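Local coordinates for protein acetylene hydratase (Pelobacter acetylenicus, PDB 2E7Z) that hydrates acetylene to acetaldehyde, using a tungsten ion held by two molybdopterin guanine dinucleotides and a [4Fe-4S] cluster, at residues K1-C9 / C13-A21; G325-S335 / V465-G475. All coordinates share one frame; numbering follows the deposited sequence.

Interaction 1. Residues K1-C9 / C13-A21. With SF4 (iron/sulfur cluster), chain D.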
loop_
_atom_site.group_PDB
_atom_site.type_symbol
_atom_site.label_atom_id
_atom_site.label_comp_id
_atom_site.label_asym_id
_atom_site.label_seq_id
_atom_site.Cartn_x
_atom_site.Cartn_y
_atom_site.Cartn_z
ATOM N N LYS A 1 22.738 9.541 -21.322
ATOM C CA LYS A 1 22.332 8.982 -19.984
ATOM C C LYS A 1 21.259 9.831 -19.296
ATOM O O LYS A 1 21.362 11.061 -19.219
ATOM C CB LYS A 1 23.531 8.839 -19.045
ATOM C CG LYS A 1 24.522 7.744 -19.436
ATOM C CD LYS A 1 25.060 6.986 -18.215
ATOM C CE LYS A 1 25.836 7.894 -17.256
ATOM N NZ LYS A 1 26.752 7.123 -16.361
ATOM N N LYS A 2 20.231 9.162 -18.790
ATOM C CA LYS A 2 19.135 9.837 -18.103
ATOM C C LYS A 2 19.100 9.395 -16.642
ATOM O O LYS A 2 19.484 8.251 -16.347
ATOM C CB LYS A 2 17.813 9.457 -18.778
ATOM C CG LYS A 2 17.701 9.885 -20.258
ATOM C CD LYS A 2 17.439 11.388 -20.405
ATOM C CE LYS A 2 17.782 11.949 -21.792
ATOM N NZ LYS A 2 17.350 11.071 -22.892
ATOM N N HIS A 3 18.651 10.274 -15.741
ATOM C CA HIS A 3 18.266 9.836 -14.383
ATOM C C HIS A 3 16.757 9.577 -14.400
ATOM O O HIS A 3 15.976 10.376 -14.944
ATOM C CB HIS A 3 18.701 10.810 -13.269
ATOM C CG HIS A 3 18.073 12.170 -13.328
ATOM N ND1 HIS A 3 16.915 12.500 -12.652
ATOM C CD2 HIS A 3 18.483 13.305 -13.945
ATOM C CE1 HIS A 3 16.624 13.772 -12.870
ATOM N NE2 HIS A 3 17.555 14.280 -13.657
ATOM N N VAL A 4 16.358 8.431 -13.844
ATOM C CA VAL A 4 14.967 7.977 -13.944
ATOM C C VAL A 4 14.552 7.445 -12.581
ATOM O O VAL A 4 15.328 6.714 -11.946
ATOM C CB VAL A 4 14.810 6.878 -15.048
ATOM C CG1 VAL A 4 13.347 6.624 -15.350
ATOM C CG2 VAL A 4 15.553 7.288 -16.321
ATOM N N VAL A 5 13.348 7.810 -12.133
ATOM C CA VAL A 5 12.791 7.168 -10.951
ATOM C C VAL A 5 12.275 5.763 -11.347
ATOM O O VAL A 5 11.365 5.637 -12.184
ATOM C CB VAL A 5 11.665 8.020 -10.331
ATOM C CG1 VAL A 5 10.991 7.234 -9.213
ATOM C CG2 VAL A 5 12.222 9.370 -9.837
ATOM N N CYS A 6 12.865 4.708 -10.788
ATOM C CA CYS A 6 12.397 3.391 -11.122
ATOM C C CYS A 6 11.017 3.205 -10.499
ATOM O O CYS A 6 10.842 3.453 -9.301
ATOM C CB CYS A 6 13.376 2.377 -10.566
ATOM S SG CYS A 6 12.824 0.681 -10.811
ATOM N N GLN A 7 10.051 2.788 -11.318
ATOM C CA GLN A 7 8.702 2.505 -10.820
ATOM C C GLN A 7 8.378 1.028 -10.995
ATOM O O GLN A 7 7.208 0.643 -11.110
ATOM C CB GLN A 7 7.689 3.414 -11.515
ATOM C CG GLN A 7 7.930 4.894 -11.144
ATOM C CD GLN A 7 7.695 5.870 -12.290
ATOM O OE1 GLN A 7 6.553 6.061 -12.746
ATOM N NE2 GLN A 7 8.758 6.547 -12.718
ATOM N N SER A 8 9.419 0.198 -10.993
ATOM C CA SER A 8 9.200 -1.245 -10.996
ATOM C C SER A 8 8.776 -1.745 -9.613
ATOM O O SER A 8 8.236 -2.837 -9.492
ATOM C CB SER A 8 10.427 -1.998 -11.515
ATOM O OG SER A 8 10.480 -1.980 -12.938
ATOM N N CYS A 9 8.983 -0.928 -8.579
ATOM C CA CYS A 9 8.286 -1.109 -7.310
ATOM C C CYS A 9 8.186 0.279 -6.687
ATOM O O CYS A 9 8.675 1.262 -7.258
ATOM C CB CYS A 9 8.932 -2.161 -6.382
ATOM S SG CYS A 9 10.232 -1.617 -5.232
ATOM N N CYS A 13 13.710 3.987 -6.137
ATOM C CA CYS A 13 15.131 4.273 -6.331
ATOM C C CYS A 13 15.312 5.080 -7.610
ATOM O O CYS A 13 14.673 4.797 -8.624
ATOM C CB CYS A 13 15.906 2.979 -6.560
ATOM S SG CYS A 13 15.668 1.712 -5.279
ATOM N N VAL A 14 16.208 6.063 -7.571
ATOM C CA VAL A 14 16.590 6.761 -8.792
ATOM C C VAL A 14 17.761 6.028 -9.435
ATOM O O VAL A 14 18.796 5.811 -8.789
ATOM C CB VAL A 14 16.909 8.238 -8.528
ATOM C CG1 VAL A 14 17.267 8.973 -9.850
ATOM C CG2 VAL A 14 15.708 8.907 -7.846
ATOM N N VAL A 15 17.567 5.627 -10.690
ATOM C CA VAL A 15 18.537 4.842 -11.435
ATOM C C VAL A 15 19.006 5.643 -12.644
ATOM O O VAL A 15 18.522 6.753 -12.903
ATOM C CB VAL A 15 17.936 3.452 -11.876
ATOM C CG1 VAL A 15 17.499 2.617 -10.668
ATOM C CG2 VAL A 15 16.753 3.630 -12.817
ATOM N N GLU A 16 19.965 5.091 -13.374
ATOM C CA GLU A 16 20.383 5.694 -14.621
ATOM C C GLU A 16 19.946 4.777 -15.757
ATOM O O GLU A 16 19.901 3.559 -15.595
ATOM C CB GLU A 16 21.888 5.969 -14.627
ATOM C CG GLU A 16 22.234 7.274 -13.888
ATOM C CD GLU A 16 23.708 7.643 -13.952
ATOM O OE1 GLU A 16 24.530 6.721 -14.114
ATOM O OE2 GLU A 16 24.037 8.855 -13.828
ATOM N N ALA A 17 19.562 5.373 -16.881
ATOM C CA ALA A 17 19.160 4.602 -18.052
ATOM C C ALA A 17 19.788 5.180 -19.286
ATOM O O ALA A 17 19.998 6.393 -19.385
ATOM C CB ALA A 17 17.645 4.599 -18.211
ATOM N N GLU A 18 20.061 4.300 -20.238
ATOM C CA GLU A 18 20.600 4.712 -21.516
ATOM C C GLU A 18 20.111 3.781 -22.613
ATOM O O GLU A 18 20.101 2.562 -22.446
ATOM C CB GLU A 18 22.123 4.670 -21.471
ATOM C CG GLU A 18 22.763 5.333 -22.663
ATOM C CD GLU A 18 24.275 5.292 -22.617
ATOM O OE1 GLU A 18 24.843 4.471 -21.847
ATOM O OE2 GLU A 18 24.893 6.086 -23.362
ATOM N N VAL A 19 19.703 4.369 -23.732
ATOM C CA VAL A 19 19.321 3.599 -24.910
ATOM C C VAL A 19 20.582 3.181 -25.651
ATOM O O VAL A 19 21.402 4.021 -26.014
ATOM C CB VAL A 19 18.433 4.424 -25.850
ATOM C CG1 VAL A 19 17.913 3.576 -26.984
ATOM C CG2 VAL A 19 17.265 5.012 -25.080
ATOM N N LYS A 20 20.739 1.876 -25.843
ATOM C CA LYS A 20 21.893 1.335 -26.568
ATOM C C LYS A 20 21.666 1.414 -28.072
ATOM O O LYS A 20 20.562 1.714 -28.529
ATOM C CB LYS A 20 22.165 -0.103 -26.125
ATOM C CG LYS A 20 22.735 -0.195 -24.722
ATOM C CD LYS A 20 22.622 -1.603 -24.172
ATOM C CE LYS A 20 23.554 -1.805 -22.996
ATOM N NZ LYS A 20 23.282 -3.082 -22.273
ATOM N N ALA A 21 22.719 1.153 -28.848
ATOM C CA ALA A 21 22.641 1.270 -30.315
ATOM C C ALA A 21 21.495 0.465 -30.938
ATOM O O ALA A 21 20.848 0.938 -31.880
ATOM C CB ALA A 21 23.964 0.906 -30.965
HETATM FE FE1 SF4 D . 14.321 -2.359 -7.425
HETATM FE FE2 SF4 D . 13.242 -0.292 -8.764
HETATM FE FE3 SF4 D . 14.427 0.114 -6.363
HETATM FE FE4 SF4 D . 12.066 -1.147 -6.504
HETATM S S1 SF4 D . 12.412 1.010 -7.066
HETATM S S2 SF4 D . 13.894 -1.784 -5.216
HETATM S S3 SF4 D . 12.261 -2.311 -8.495
HETATM S S4 SF4 D . 15.481 -0.618 -8.285
#

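Interaction 2. Residues G325-S335 / V465-G475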
loop_
_atom_site.group_PDB
_atom_site.type_symbol
_atom_site.label_atom_id
_atom_site.label_comp_id
_atom_site.label_asym_id
_atom_site.label_seq_id
_atom_site.Cartn_x
_atom_site.Cartn_y
_atom_site.Cartn_z
ATOM N N GLY A 325 5.003 14.810 7.465
ATOM C CA GLY A 325 4.969 15.336 6.090
ATOM C C GLY A 325 3.916 16.406 5.863
ATOM O O GLY A 325 3.191 16.813 6.765
ATOM N N ALA A 326 3.841 16.864 4.626
ATOM C CA ALA A 326 2.997 17.981 4.252
ATOM C C ALA A 326 2.894 17.958 2.740
ATOM O O ALA A 326 3.778 17.393 2.081
ATOM C CB ALA A 326 3.662 19.285 4.654
ATOM N N PRO A 327 1.889 18.659 2.180
ATOM C CA PRO A 327 1.953 18.976 0.747
ATOM C C PRO A 327 3.282 19.669 0.444
ATOM O O PRO A 327 3.758 20.461 1.264
ATOM C CB PRO A 327 0.758 19.909 0.537
ATOM C CG PRO A 327 -0.222 19.541 1.651
ATOM C CD PRO A 327 0.712 19.276 2.830
ATOM N N HIS A 328 3.900 19.361 -0.693
ATOM C CA HIS A 328 5.238 19.897 -0.949
ATOM C C HIS A 328 5.172 21.424 -1.021
ATOM O O HIS A 328 4.302 21.981 -1.701
ATOM C CB HIS A 328 5.778 19.331 -2.260
ATOM C CG HIS A 328 7.254 19.507 -2.438
ATOM N ND1 HIS A 328 7.864 20.742 -2.587
ATOM C CD2 HIS A 328 8.249 18.589 -2.489
ATOM C CE1 HIS A 328 9.168 20.564 -2.741
ATOM N NE2 HIS A 328 9.425 19.270 -2.679
ATOM N N SER A 329 6.064 22.100 -0.293
ATOM C CA SER A 329 6.011 23.552 -0.185
ATOM C C SER A 329 6.231 24.289 -1.497
ATOM O O SER A 329 5.820 25.440 -1.617
ATOM C CB SER A 329 7.028 24.057 0.869
ATOM O OG SER A 329 8.345 23.706 0.458
ATOM N N ASP A 330 6.854 23.638 -2.482
ATOM C CA ASP A 330 7.236 24.313 -3.744
ATOM C C ASP A 330 6.163 24.147 -4.828
ATOM O O ASP A 330 6.272 24.781 -5.879
ATOM C CB ASP A 330 8.507 23.679 -4.348
ATOM C CG ASP A 330 9.787 23.978 -3.577
ATOM O OD1 ASP A 330 9.852 24.961 -2.786
ATOM O OD2 ASP A 330 10.752 23.200 -3.809
ATOM N N LEU A 331 5.162 23.289 -4.604
ATOM C CA LEU A 331 4.291 22.784 -5.682
ATOM C C LEU A 331 2.813 23.069 -5.414
ATOM O O LEU A 331 2.413 23.267 -4.253
ATOM C CB LEU A 331 4.497 21.260 -5.832
ATOM C CG LEU A 331 5.924 20.744 -5.927
ATOM C CD1 LEU A 331 5.926 19.203 -5.974
ATOM C CD2 LEU A 331 6.604 21.354 -7.168
ATOM N N VAL A 332 1.999 23.080 -6.467
ATOM C CA VAL A 332 0.550 23.133 -6.272
ATOM C C VAL A 332 0.110 21.812 -5.660
ATOM O O VAL A 332 0.371 20.765 -6.222
ATOM C CB VAL A 332 -0.202 23.368 -7.590
ATOM C CG1 VAL A 332 -1.701 23.370 -7.351
ATOM C CG2 VAL A 332 0.250 24.691 -8.217
ATOM N N PRO A 333 -0.517 21.834 -4.474
ATOM C CA PRO A 333 -0.882 20.540 -3.842
ATOM C C PRO A 333 -1.780 19.660 -4.720
ATOM O O PRO A 333 -2.762 20.128 -5.319
ATOM C CB PRO A 333 -1.589 20.958 -2.530
ATOM C CG PRO A 333 -0.985 22.293 -2.249
ATOM C CD PRO A 333 -0.872 22.969 -3.614
ATOM N N ILE A 334 -1.452 18.377 -4.748
ATOM C CA ILE A 334 -2.327 17.400 -5.402
ATOM C C ILE A 334 -3.731 17.499 -4.779
ATOM O O ILE A 334 -4.743 17.412 -5.476
ATOM C CB ILE A 334 -1.745 16.007 -5.229
ATOM C CG1 ILE A 334 -0.503 15.848 -6.134
ATOM C CG2 ILE A 334 -2.779 14.914 -5.501
ATOM C CD1 ILE A 334 0.300 14.559 -5.896
ATOM N N SER A 335 -3.787 17.698 -3.455
ATOM C CA SER A 335 -5.060 17.791 -2.775
ATOM C C SER A 335 -5.933 18.887 -3.342
ATOM O O SER A 335 -7.147 18.712 -3.406
ATOM C CB SER A 335 -4.858 18.107 -1.281
ATOM O OG SER A 335 -4.112 17.069 -0.650
ATOM N N VAL A 465 7.254 14.339 -12.107
ATOM C CA VAL A 465 7.567 15.176 -10.959
ATOM C C VAL A 465 6.970 14.508 -9.731
ATOM O O VAL A 465 5.790 14.167 -9.713
ATOM C CB VAL A 465 6.967 16.601 -11.128
ATOM C CG1 VAL A 465 6.979 17.398 -9.804
ATOM C CG2 VAL A 465 7.722 17.361 -12.213
ATOM N N GLN A 466 7.798 14.343 -8.703
ATOM C CA GLN A 466 7.339 13.796 -7.419
ATOM C C GLN A 466 7.175 14.930 -6.411
ATOM O O GLN A 466 7.653 16.038 -6.647
ATOM C CB GLN A 466 8.374 12.804 -6.896
ATOM C CG GLN A 466 8.441 11.570 -7.781
ATOM C CD GLN A 466 9.196 10.420 -7.148
ATOM O OE1 GLN A 466 10.246 10.628 -6.557
ATOM N NE2 GLN A 466 8.663 9.193 -7.283
ATOM N N PRO A 467 6.547 14.657 -5.250
ATOM C CA PRO A 467 6.016 13.356 -4.819
ATOM C C PRO A 467 4.588 13.078 -5.282
ATOM O O PRO A 467 3.779 14.006 -5.383
ATOM C CB PRO A 467 6.049 13.472 -3.291
ATOM C CG PRO A 467 5.772 14.959 -3.030
ATOM C CD PRO A 467 6.466 15.684 -4.189
ATOM N N ASN A 468 4.294 11.805 -5.565
ATOM C CA ASN A 468 2.943 11.406 -5.936
ATOM C C ASN A 468 2.145 10.668 -4.881
ATOM O O ASN A 468 1.011 10.239 -5.119
ATOM C CB ASN A 468 3.018 10.681 -7.250
ATOM C CG ASN A 468 3.448 11.635 -8.352
ATOM O OD1 ASN A 468 4.553 11.537 -8.903
ATOM N ND2 ASN A 468 2.609 12.636 -8.601
ATOM N N TRP A 469 2.749 10.595 -3.694
ATOM C CA TRP A 469 2.004 10.378 -2.465
ATOM C C TRP A 469 2.170 11.672 -1.691
ATOM O O TRP A 469 3.276 12.001 -1.237
ATOM C CB TRP A 469 2.583 9.206 -1.670
ATOM C CG TRP A 469 2.170 7.828 -2.161
ATOM C CD1 TRP A 469 1.067 7.503 -2.894
ATOM C CD2 TRP A 469 2.850 6.599 -1.888
ATOM N NE1 TRP A 469 1.020 6.141 -3.095
ATOM C CE2 TRP A 469 2.111 5.566 -2.496
ATOM C CE3 TRP A 469 4.034 6.275 -1.209
ATOM C CZ2 TRP A 469 2.509 4.237 -2.441
ATOM C CZ3 TRP A 469 4.424 4.953 -1.163
ATOM C CH2 TRP A 469 3.668 3.952 -1.763
ATOM N N GLU A 470 1.079 12.419 -1.585
ATOM C CA GLU A 470 1.153 13.742 -0.975
ATOM C C GLU A 470 1.386 13.619 0.507
ATOM O O GLU A 470 0.604 12.984 1.232
ATOM C CB GLU A 470 -0.104 14.529 -1.308
ATOM C CG GLU A 470 -0.103 15.945 -0.723
ATOM C CD GLU A 470 -0.561 17.022 -1.706
ATOM O OE1 GLU A 470 0.224 17.378 -2.610
ATOM O OE2 GLU A 470 -1.692 17.546 -1.567
ATOM N N GLY A 471 2.486 14.218 0.946
ATOM C CA GLY A 471 2.959 14.028 2.324
ATOM C C GLY A 471 4.464 13.825 2.302
ATOM O O GLY A 471 5.187 14.353 3.144
ATOM N N ILE A 472 4.968 13.106 1.306
ATOM C CA ILE A 472 6.408 12.880 1.237
ATOM C C ILE A 472 7.099 14.243 1.105
ATOM O O ILE A 472 6.744 15.017 0.232
ATOM C CB ILE A 472 6.783 11.985 0.047
ATOM C CG1 ILE A 472 6.077 10.633 0.137
ATOM C CG2 ILE A 472 8.313 11.773 -0.008
ATOM C CD1 ILE A 472 6.322 9.730 -1.089
ATOM N N PRO A 473 8.041 14.559 2.013
ATOM C CA PRO A 473 8.617 15.899 2.049
ATOM C C PRO A 473 9.776 16.155 1.060
ATOM O O PRO A 473 10.644 16.980 1.341
ATOM C CB PRO A 473 9.114 16.011 3.494
ATOM C CG PRO A 473 9.483 14.632 3.858
ATOM C CD PRO A 473 8.521 13.722 3.135
ATOM N N PHE A 474 9.793 15.456 -0.068
ATOM C CA PHE A 474 10.738 15.746 -1.133
ATOM C C PHE A 474 10.185 15.147 -2.399
ATOM O O PHE A 474 9.290 14.292 -2.362
ATOM C CB PHE A 474 12.111 15.119 -0.844
ATOM C CG PHE A 474 12.090 13.618 -0.808
ATOM C CD1 PHE A 474 11.788 12.944 0.367
ATOM C CD2 PHE A 474 12.374 12.872 -1.948
ATOM C CE1 PHE A 474 11.762 11.560 0.391
ATOM C CE2 PHE A 474 12.333 11.483 -1.929
ATOM C CZ PHE A 474 12.026 10.828 -0.747
ATOM N N GLY A 475 10.744 15.580 -3.521
ATOM C CA GLY A 475 10.442 14.927 -4.796
ATOM C C GLY A 475 11.716 14.684 -5.569
ATOM O O GLY A 475 12.577 15.563 -5.623
HETATM O O HOH W 1 4.198 16.080 -0.292
HETATM O O HOH W 2 2.908 17.238 -2.514
#

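Interaction 1. Residues K1-C9 / C13-A21
Val4 overlaps Ala17 and Val15 on one face of the two-stranded hairpin: its CG2 branch lies 3.9 Å from Ala17 CB, while its CB looks across to Val15 CG2. The other branch of Val15 carries this apolar row on toward the cluster, with CG1 4.1 Å from Cys6 CB. On the reverse face Val5 and Val14 meet branch against branch, CG2 to CG2 at 4.0 Å, and His3 lays its CB near Val14 CG1 before its ring turns off to Gln532 and Tyr535. At the far end Lys1 bends at chi2 and chi3 (-141° and -62°), which swings its ammonium group over the carboxylate of Glu16. The salt bridge from Lys1 NZ to Glu16 OE1 is 3.2 Å long and comes from above the carboxylate plane; Ser31 OG bonds to both atoms and ties the pair to the chain just past strand 25-29. An alanine in place of Glu16 would probably leave the Lys1 ammonium without its salt-bridge mate, held on this side mainly by Ser31 OG. Strands 2-5 and 14-19 run antiparallel, with Lys2-Ala17 and Val4-Val15 as hydrogen-bonded pairs, and they form the hairpin whose connection binds the [4Fe-4S] cluster in this member of the DMSO reductase family. A last backbone bond, Cys6 N to Cys13 O at 2.8 Å, closes the hairpin just where the cysteines begin. With its sulfur anti to the backbone N (chi1 175°), Cys6 reaches FE2 through SG at 2.3 Å; Cys13 SG binds FE3 and Cys9 SG binds FE4. Ser8 N donates to Cys6 SG, a bond of 3.4 Å that probably draws some charge from the thiolate, and Cys43 supplies the remaining protein ligand.

Interaction 2. Residues G325-S335 / V465-G475
Glu470 drives its carboxylate into the start of helix 334-337, where Ile334 and Ser335 grip both oxygens. Its CG stands anti to the backbone N (chi1 -179°) and the chain then bends at chi2, which brings Glu470 OE1 to Ile334 N at 2.9 Å, on the syn side but somewhat out of the carboxylate plane. Glu470 OE2 takes two bonds from Ser335: the backbone N arrives from above the plane, and OG comes in on the anti side at 2.6 Å. The hydroxyl is also hydrogen-bonded to His382 N, a second anchor for Ser335. Pro327 CB and Pro333 CB lie against the same carboxylate, Pro333 CB being 3.5 Å from Glu470 OE2. Ile334 slides past Glu470 in the opposite direction and sets CD1 3.6 Å from Pro467 O. Farther along, Leu331 CD1 reaches Pro467 CD at 4.0 Å, and His328 CD2 rests against Pro467 CD, the two side chains crossing at about a right angle. The rotation of that imidazole is fixed by Asp330 N, which donates to ND1 in the ring plane, and by Tyr537 O at NE2.

The other end is looser and bridged by two ordered waters. Ala326 N reaches Gly471 O by a bent bond of 3.2 Å, and one water links Ala326 O to Gly471 N and Ile472 O. A second water accepts from His328 N and donates to Glu470 OE1, the water oxygen lying 2.7 Å from Glu470 OE1. At Gly471 the backbone angles would jam a side chain against the preceding carbonyl.

With Pro333 as N-cap residue, the amides of Ile334 and Ser335 point at a buried acid: a side-chain carboxylate from a distant loop closes the N-terminus of a helix, a polarity that probably suits the helix dipole, here within the molybdopterin oxidoreductase region.

How the interactions relate
Interaction 1 comes first along the chain, joining neighbouring strands of the small N-terminal antiparallel sheet that strand 25-29 completes. Interaction 2 opens much later and bridges some 130 residues, tying the loop before helix 334-337 to the loop that runs into strand 474-476. Their centres lie about 22 Å apart, yet the two touch: Val5 CG1 packs 3.6 Å from Gln466 NE2. Strand 474-476 adds a second point of contact: Asn476 lies against Val5 and Val14, and Ser478, just beyond, bonds through OG to Val5 N. The later loop thus connects the cluster-binding hairpin with a more distant part of the fold, while Trp469 from the same loop touches the active-site residue Asp10.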